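Local coordinates for protein putidaredoxin reductase (Pseudomonas putida, PDB 1Q1R) that probably passes electrons from NADH through its bound flavin-adenine dinucleotide to putidaredoxin, the iron-sulfur protein that supplies the cytochrome P450cam monooxygenase, at residues A[347-352]-A[364-369]; A[122-127]-A[215-220]. All coordinates share one frame; numbering follows the deposited sequence.

Contact 1: A[347-352]-A[364-369]; sequences YDRIIV and FYLQGD
Tyr347 and Tyr365 meet because their first torsions swing the rings together: CG of Tyr347 sits between its backbone N and carbonyl carbon (chi1 77°), whereas CG of Tyr365 lies opposite its own carbonyl carbon (chi1 -66°). The pair is T-shaped. Tyr365 turns its edge to a face of Tyr347, with planes 85° apart and ring centroids separated by 5.3 Å; CD2 of Tyr365 makes the approach, above the rim of the Tyr347 ring. Ile350 lies side by side with Tyr365, its CG2 4.0 Å from Tyr365 CD2. Tyr347, Ile350 and Tyr365 also touch Thr189, Ala190 and the first turn of helix 191-204, so this face of the sheet is covered by another part of the chain.

The backbone is an antiparallel hairpin, with strand 349-353 at the edge of the five-stranded C-terminal sheet. Ile351 and Phe364 form a hydrogen-bonded pair, closed by reciprocal N-H to O bonds, and Ile350 with Tyr365 is a non-hydrogen-bonded pair. Near the open end the regular pairing is interrupted by a classic beta bulge: Asp348 and Arg349 both oppose Leu366. Asp348 N gives Leu366 O a bond of 2.8 Å in the carbonyl plane, while Arg349 N reaches that oxygen only weakly. Leu366 N returns a nearly straight bond to Arg349 O (2.9 Å).

The side chain of Asp348, a bulge residue, also takes two weak bonds from Gly368 N, to OD2 (2.8 Å, strongly bent) and OD1 (3.3 Å). Leu366 CD1 meets CG1 of Ile351 on the opposite face, where Pro398 touches Arg349, Leu366 and Asp369. Arg349 ends there in a long salt bridge, NH2 to Asp369 OD1 at 3.9 Å.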
ATOM      1  N   TYR A 347       8.898   6.368 -18.052  1.00 40.85           N
ATOM      2  CA  TYR A 347       9.616   5.441 -18.920  1.00 40.43           C
ATOM      3  C   TYR A 347       9.233   5.684 -20.375  1.00 41.00           C
ATOM      4  O   TYR A 347       8.091   6.046 -20.671  1.00 40.55           O
ATOM      5  CB  TYR A 347       9.295   3.990 -18.532  1.00 39.07           C
ATOM      6  CG  TYR A 347       7.941   3.504 -18.995  1.00 37.80           C
ATOM      7  CD1 TYR A 347       7.774   2.947 -20.261  1.00 37.44           C
ATOM      8  CD2 TYR A 347       6.819   3.628 -18.178  1.00 38.30           C
ATOM      9  CE1 TYR A 347       6.523   2.525 -20.703  1.00 37.48           C
ATOM     10  CE2 TYR A 347       5.564   3.209 -18.610  1.00 37.58           C
ATOM     11  CZ  TYR A 347       5.424   2.661 -19.873  1.00 38.00           C
ATOM     12  OH  TYR A 347       4.183   2.264 -20.310  1.00 39.07           O
ATOM     13  N   ASP A 348      10.188   5.487 -21.279  1.00 41.24           N
ATOM     14  CA  ASP A 348       9.929   5.676 -22.699  1.00 41.60           C
ATOM     15  C   ASP A 348      10.026   4.357 -23.451  1.00 41.30           C
ATOM     16  O   ASP A 348       9.932   4.324 -24.677  1.00 41.85           O
ATOM     17  CB  ASP A 348      10.895   6.698 -23.301  1.00 42.33           C
ATOM     18  CG  ASP A 348      12.334   6.397 -22.978  1.00 43.51           C
ATOM     19  OD1 ASP A 348      12.777   5.261 -23.238  1.00 44.65           O
ATOM     20  OD2 ASP A 348      13.023   7.305 -22.470  1.00 44.85           O
ATOM     21  N   ARG A 349      10.224   3.272 -22.710  1.00 39.90           N
ATOM     22  CA  ARG A 349      10.289   1.944 -23.309  1.00 38.39           C
ATOM     23  C   ARG A 349      10.530   0.855 -22.279  1.00 36.34           C
ATOM     24  O   ARG A 349      11.094   1.095 -21.213  1.00 35.68           O
ATOM     25  CB  ARG A 349      11.372   1.864 -24.384  1.00 39.70           C
ATOM     26  CG  ARG A 349      12.796   1.928 -23.872  1.00 40.98           C
ATOM     27  CD  ARG A 349      13.693   1.099 -24.771  1.00 42.18           C
ATOM     28  NE  ARG A 349      15.107   1.315 -24.494  1.00 44.15           N
ATOM     29  CZ  ARG A 349      16.080   0.537 -24.957  1.00 45.43           C
ATOM     30  NH1 ARG A 349      15.787  -0.513 -25.715  1.00 45.55           N
ATOM     31  NH2 ARG A 349      17.344   0.812 -24.666  1.00 45.91           N
ATOM     32  N   ILE A 350      10.088  -0.346 -22.611  1.00 34.71           N
ATOM     33  CA  ILE A 350      10.258  -1.477 -21.723  1.00 33.69           C
ATOM     34  C   ILE A 350      10.995  -2.577 -22.461  1.00 32.22           C
ATOM     35  O   ILE A 350      10.966  -2.647 -23.692  1.00 31.25           O
ATOM     36  CB  ILE A 350       8.901  -2.040 -21.243  1.00 33.96           C
ATOM     37  CG1 ILE A 350       8.215  -2.787 -22.386  1.00 34.40           C
ATOM     38  CG2 ILE A 350       8.012  -0.906 -20.746  1.00 35.13           C
ATOM     39  CD1 ILE A 350       6.998  -3.577 -21.959  1.00 33.43           C
ATOM     40  N   ILE A 351      11.668  -3.422 -21.697  1.00 30.33           N
ATOM     41  CA  ILE A 351      12.393  -4.549 -22.252  1.00 28.75           C
ATOM     42  C   ILE A 351      11.936  -5.754 -21.450  1.00 28.57           C
ATOM     43  O   ILE A 351      12.058  -5.779 -20.223  1.00 27.74           O
ATOM     44  CB  ILE A 351      13.925  -4.372 -22.111  1.00 29.27           C
ATOM     45  CG1 ILE A 351      14.381  -3.158 -22.926  1.00 28.55           C
ATOM     46  CG2 ILE A 351      14.639  -5.635 -22.577  1.00 27.74           C
ATOM     47  CD1 ILE A 351      15.863  -2.891 -22.866  1.00 29.48           C
ATOM     48  N   VAL A 352      11.380  -6.739 -22.141  1.00 27.97           N
ATOM     49  CA  VAL A 352      10.896  -7.937 -21.483  1.00 27.85           C
ATOM     50  C   VAL A 352      11.959  -9.023 -21.523  1.00 27.84           C
ATOM     51  O   VAL A 352      12.491  -9.347 -22.582  1.00 27.84           O
ATOM     52  CB  VAL A 352       9.616  -8.465 -22.166  1.00 28.49           C
ATOM     53  CG1 VAL A 352       9.122  -9.721 -21.454  1.00 28.82           C
ATOM     54  CG2 VAL A 352       8.549  -7.379 -22.170  1.00 28.22           C
ATOM     55  N   PHE A 364      11.734  -4.627 -17.623  1.00 25.00           N
ATOM     56  CA  PHE A 364      12.552  -3.475 -17.271  1.00 25.77           C
ATOM     57  C   PHE A 364      11.978  -2.196 -17.863  1.00 26.34           C
ATOM     58  O   PHE A 364      11.719  -2.120 -19.059  1.00 26.86           O
ATOM     59  CB  PHE A 364      13.995  -3.673 -17.763  1.00 25.48           C
ATOM     60  CG  PHE A 364      14.694  -4.852 -17.140  1.00 25.43           C
ATOM     61  CD1 PHE A 364      14.468  -6.143 -17.608  1.00 25.22           C
ATOM     62  CD2 PHE A 364      15.555  -4.673 -16.058  1.00 25.20           C
ATOM     63  CE1 PHE A 364      15.085  -7.239 -17.007  1.00 25.07           C
ATOM     64  CE2 PHE A 364      16.176  -5.762 -15.450  1.00 24.67           C
ATOM     65  CZ  PHE A 364      15.939  -7.046 -15.923  1.00 24.89           C
ATOM     66  N   TYR A 365      11.773  -1.194 -17.016  1.00 27.63           N
ATOM     67  CA  TYR A 365      11.248   0.093 -17.461  1.00 29.71           C
ATOM     68  C   TYR A 365      12.414   1.066 -17.572  1.00 30.68           C
ATOM     69  O   TYR A 365      13.091   1.347 -16.582  1.00 30.17           O
ATOM     70  CB  TYR A 365      10.217   0.629 -16.463  1.00 30.13           C
ATOM     71  CG  TYR A 365       8.965  -0.214 -16.377  1.00 30.90           C
ATOM     72  CD1 TYR A 365       8.984  -1.469 -15.768  1.00 31.35           C
ATOM     73  CD2 TYR A 365       7.766   0.232 -16.930  1.00 31.34           C
ATOM     74  CE1 TYR A 365       7.841  -2.261 -15.714  1.00 31.92           C
ATOM     75  CE2 TYR A 365       6.617  -0.550 -16.880  1.00 32.22           C
ATOM     76  CZ  TYR A 365       6.660  -1.794 -16.274  1.00 32.56           C
ATOM     77  OH  TYR A 365       5.524  -2.569 -16.235  1.00 33.97           O
ATOM     78  N   LEU A 366      12.648   1.576 -18.779  1.00 31.40           N
ATOM     79  CA  LEU A 366      13.751   2.500 -19.001  1.00 33.15           C
ATOM     80  C   LEU A 366      13.344   3.861 -19.549  1.00 34.58           C
ATOM     81  O   LEU A 366      12.329   4.007 -20.230  1.00 34.89           O
ATOM     82  CB  LEU A 366      14.779   1.888 -19.967  1.00 32.57           C
ATOM     83  CG  LEU A 366      15.499   0.588 -19.596  1.00 32.63           C
ATOM     84  CD1 LEU A 366      14.546  -0.590 -19.724  1.00 31.19           C
ATOM     85  CD2 LEU A 366      16.702   0.395 -20.511  1.00 31.57           C
ATOM     86  N   GLN A 367      14.160   4.856 -19.224  1.00 36.45           N
ATOM     87  CA  GLN A 367      13.984   6.216 -19.704  1.00 38.04           C
ATOM     88  C   GLN A 367      15.350   6.455 -20.327  1.00 38.28           C
ATOM     89  O   GLN A 367      16.288   6.881 -19.654  1.00 38.81           O
ATOM     90  CB  GLN A 367      13.756   7.188 -18.550  1.00 38.64           C
ATOM     91  CG  GLN A 367      13.400   8.586 -19.016  1.00 41.37           C
ATOM     92  CD  GLN A 367      13.216   9.560 -17.870  1.00 42.60           C
ATOM     93  OE1 GLN A 367      12.734  10.676 -18.065  1.00 44.41           O
ATOM     94  NE2 GLN A 367      13.605   9.148 -16.671  1.00 43.32           N
ATOM     95  N   GLY A 368      15.462   6.149 -21.613  1.00 38.82           N
ATOM     96  CA  GLY A 368      16.738   6.282 -22.287  1.00 38.51           C
ATOM     97  C   GLY A 368      17.466   4.975 -22.030  1.00 38.13           C
ATOM     98  O   GLY A 368      17.015   3.916 -22.469  1.00 38.04           O
ATOM     99  N   ASP A 369      18.580   5.039 -21.310  1.00 38.32           N
ATOM    100  CA  ASP A 369      19.344   3.840 -20.987  1.00 38.70           C
ATOM    101  C   ASP A 369      19.314   3.587 -19.484  1.00 38.20           C
ATOM    102  O   ASP A 369      19.883   2.612 -18.995  1.00 38.06           O
ATOM    103  CB  ASP A 369      20.796   3.976 -21.449  1.00 39.82           C
ATOM    104  CG  ASP A 369      20.924   4.052 -22.957  1.00 41.57           C
ATOM    105  OD1 ASP A 369      20.257   3.264 -23.662  1.00 41.77           O
ATOM    106  OD2 ASP A 369      21.706   4.895 -23.438  1.00 43.78           O
TER

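Contact 2: A[122-127]-A[215-220]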
ATOM      1  N   GLY A 122     -25.151   7.138   0.292  1.00 32.77           N
ATOM      2  CA  GLY A 122     -26.355   6.752   1.004  1.00 32.11           C
ATOM      3  C   GLY A 122     -26.571   5.272   1.237  1.00 32.18           C
ATOM      4  O   GLY A 122     -25.674   4.559   1.691  1.00 32.06           O
ATOM      5  N   ALA A 123     -27.778   4.813   0.922  1.00 31.82           N
ATOM      6  CA  ALA A 123     -28.164   3.418   1.109  1.00 31.42           C
ATOM      7  C   ALA A 123     -27.173   2.417   0.529  1.00 31.54           C
ATOM      8  O   ALA A 123     -26.874   1.401   1.157  1.00 31.33           O
ATOM      9  CB  ALA A 123     -29.546   3.183   0.505  1.00 31.06           C
ATOM     10  N   VAL A 124     -26.669   2.696  -0.669  1.00 31.24           N
ATOM     11  CA  VAL A 124     -25.732   1.787  -1.313  1.00 31.88           C
ATOM     12  C   VAL A 124     -24.535   1.473  -0.418  1.00 31.99           C
ATOM     13  O   VAL A 124     -24.311   0.319  -0.060  1.00 32.15           O
ATOM     14  CB  VAL A 124     -25.230   2.353  -2.655  1.00 32.05           C
ATOM     15  CG1 VAL A 124     -24.267   1.373  -3.306  1.00 31.00           C
ATOM     16  CG2 VAL A 124     -26.413   2.614  -3.576  1.00 32.66           C
ATOM     17  N   GLY A 125     -23.777   2.501  -0.052  1.00 32.47           N
ATOM     18  CA  GLY A 125     -22.618   2.298   0.801  1.00 32.70           C
ATOM     19  C   GLY A 125     -22.954   1.601   2.112  1.00 33.04           C
ATOM     20  O   GLY A 125     -22.133   0.858   2.654  1.00 32.80           O
ATOM     21  N   LYS A 126     -24.166   1.834   2.615  1.00 32.54           N
ATOM     22  CA  LYS A 126     -24.621   1.236   3.871  1.00 32.64           C
ATOM     23  C   LYS A 126     -24.883  -0.268   3.775  1.00 30.80           C
ATOM     24  O   LYS A 126     -24.740  -0.985   4.761  1.00 31.13           O
ATOM     25  CB  LYS A 126     -25.915   1.906   4.342  1.00 35.23           C
ATOM     26  CG  LYS A 126     -25.934   3.420   4.272  1.00 39.12           C
ATOM     27  CD  LYS A 126     -25.003   4.065   5.277  1.00 42.24           C
ATOM     28  CE  LYS A 126     -25.127   5.584   5.210  1.00 43.92           C
ATOM     29  NZ  LYS A 126     -24.194   6.269   6.151  1.00 47.07           N
ATOM     30  N   ALA A 127     -25.286  -0.738   2.598  1.00 29.05           N
ATOM     31  CA  ALA A 127     -25.585  -2.154   2.396  1.00 26.86           C
ATOM     32  C   ALA A 127     -24.475  -3.048   2.954  1.00 26.72           C
ATOM     33  O   ALA A 127     -23.289  -2.761   2.784  1.00 25.21           O
ATOM     34  CB  ALA A 127     -25.791  -2.437   0.914  1.00 25.90           C
ATOM     35  N   CYS A 215     -22.656   3.634 -13.143  1.00 28.94           N
ATOM     36  CA  CYS A 215     -23.530   4.792 -13.007  1.00 28.05           C
ATOM     37  C   CYS A 215     -24.492   4.665 -11.835  1.00 27.12           C
ATOM     38  O   CYS A 215     -25.088   5.655 -11.409  1.00 26.77           O
ATOM     39  CB  CYS A 215     -24.317   5.031 -14.303  1.00 28.74           C
ATOM     40  SG  CYS A 215     -25.528   3.759 -14.705  1.00 29.87           S
ATOM     41  N   GLY A 216     -24.646   3.454 -11.305  1.00 26.07           N
ATOM     42  CA  GLY A 216     -25.546   3.277 -10.179  1.00 25.56           C
ATOM     43  C   GLY A 216     -25.802   1.844  -9.761  1.00 25.54           C
ATOM     44  O   GLY A 216     -25.137   0.914 -10.228  1.00 24.62           O
ATOM     45  N   PHE A 217     -26.782   1.658  -8.882  1.00 25.65           N
ATOM     46  CA  PHE A 217     -27.104   0.324  -8.390  1.00 25.38           C
ATOM     47  C   PHE A 217     -28.599   0.103  -8.201  1.00 25.75           C
ATOM     48  O   PHE A 217     -29.373   1.053  -8.083  1.00 24.88           O
ATOM     49  CB  PHE A 217     -26.431   0.072  -7.029  1.00 25.94           C
ATOM     50  CG  PHE A 217     -24.960   0.373  -7.000  1.00 24.68           C
ATOM     51  CD1 PHE A 217     -24.504   1.674  -6.828  1.00 26.04           C
ATOM     52  CD2 PHE A 217     -24.028  -0.649  -7.142  1.00 26.04           C
ATOM     53  CE1 PHE A 217     -23.137   1.955  -6.797  1.00 25.57           C
ATOM     54  CE2 PHE A 217     -22.664  -0.382  -7.113  1.00 25.31           C
ATOM     55  CZ  PHE A 217     -22.217   0.925  -6.941  1.00 25.91           C
ATOM     56  N   GLU A 218     -28.991  -1.165  -8.177  1.00 25.77           N
ATOM     57  CA  GLU A 218     -30.374  -1.535  -7.915  1.00 27.95           C
ATOM     58  C   GLU A 218     -30.271  -2.153  -6.525  1.00 28.84           C
ATOM     59  O   GLU A 218     -29.263  -2.792  -6.209  1.00 28.89           O
ATOM     60  CB  GLU A 218     -30.876  -2.567  -8.922  1.00 28.53           C
ATOM     61  CG  GLU A 218     -30.856  -2.068 -10.354  1.00 30.94           C
ATOM     62  CD  GLU A 218     -31.444  -3.056 -11.339  1.00 31.14           C
ATOM     63  OE1 GLU A 218     -31.312  -4.278 -11.125  1.00 30.69           O
ATOM     64  OE2 GLU A 218     -32.026  -2.603 -12.347  1.00 34.24           O
ATOM     65  N   MET A 219     -31.286  -1.949  -5.693  1.00 29.09           N
ATOM     66  CA  MET A 219     -31.265  -2.486  -4.338  1.00 30.27           C
ATOM     67  C   MET A 219     -32.583  -3.086  -3.894  1.00 30.19           C
ATOM     68  O   MET A 219     -33.635  -2.724  -4.408  1.00 29.73           O
ATOM     69  CB  MET A 219     -30.881  -1.391  -3.356  1.00 31.01           C
ATOM     70  CG  MET A 219     -29.473  -0.898  -3.528  1.00 33.82           C
ATOM     71  SD  MET A 219     -29.120   0.229  -2.216  1.00 37.00           S
ATOM     72  CE  MET A 219     -28.913  -0.925  -0.845  1.00 34.81           C
ATOM     73  N   SER A 220     -32.514  -4.001  -2.928  1.00 29.60           N
ATOM     74  CA  SER A 220     -33.707  -4.645  -2.390  1.00 30.42           C
ATOM     75  C   SER A 220     -34.292  -3.735  -1.315  1.00 31.31           C
ATOM     76  O   SER A 220     -33.565  -3.186  -0.490  1.00 30.80           O
ATOM     77  CB  SER A 220     -33.356  -6.015  -1.791  1.00 30.51           C
ATOM     78  OG  SER A 220     -32.366  -5.890  -0.783  1.00 30.89           O
TER
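Val124 presses one methyl onto the ring of Phe217, a CH-pi contact that joins the short helix 123-126 to strand 214-219. CG1 of Val124 stands 3.8 Å from the Phe217 ring centroid and 22° off the ring normal, which places it over the face; its displacement is toward the rim at CD1, and Val124 CG1 to Phe217 CD1 measures 3.5 Å. Because CG1 lies opposite the backbone N of Val124 (chi1 -179°), the second methyl, CG2, is left to turn toward Met219.

The remaining contacts are van der Waals and centre on the thioether. Met219 bends at its last torsion (chi3 75°), so that sulfur and methyl meet different parts of the helix. Met219 SD lies 3.9 Å from Val124 CG2 and 4.0 Å from Ala123 CB, and also comes near the backbone N of Val124. Met219 CE continues past the sulfur to Ala127 CB (3.9 Å), at the point where the chain leaves the helical turn, and passes 3.7 Å from Ala123 O.

Strand 214-219 is an outer strand of a three-stranded antiparallel sheet. Glu218, between Phe217 and Met219, projects away from the helix and forms a salt bridge with Arg236. Phe217 also rests on Val119 and Ala120, in the loop leading to the helix.

No hydrogen bond or salt bridge crosses between 122-127 and 215-220. The helix is therefore held against the sheet edge by shape and dispersion, with a ring face and a bent thioether chain as its two resting points.

Overall arrangement
Contacts 1 and 2 lie far apart on one chain: their centres are 43 Å from each other, their nearest atoms about 28 Å, and they do not touch. They follow in series, contact 2 closing before contact 1 opens. Contact 2 is a surface contact centred about 27 Å from the centre of the chain; contact 1, at about 24 Å, is partly buried. Contact 2 falls in the pyridine nucleotide-disulphide oxidoreductase range and contact 1 in the reductase C-terminal range. The FAD pocket draws residues from between 10 and 330, so 347-352 and 364-369 supply none of them. The segments of contact 2 lie within that span, which by itself does not place them in the pocket.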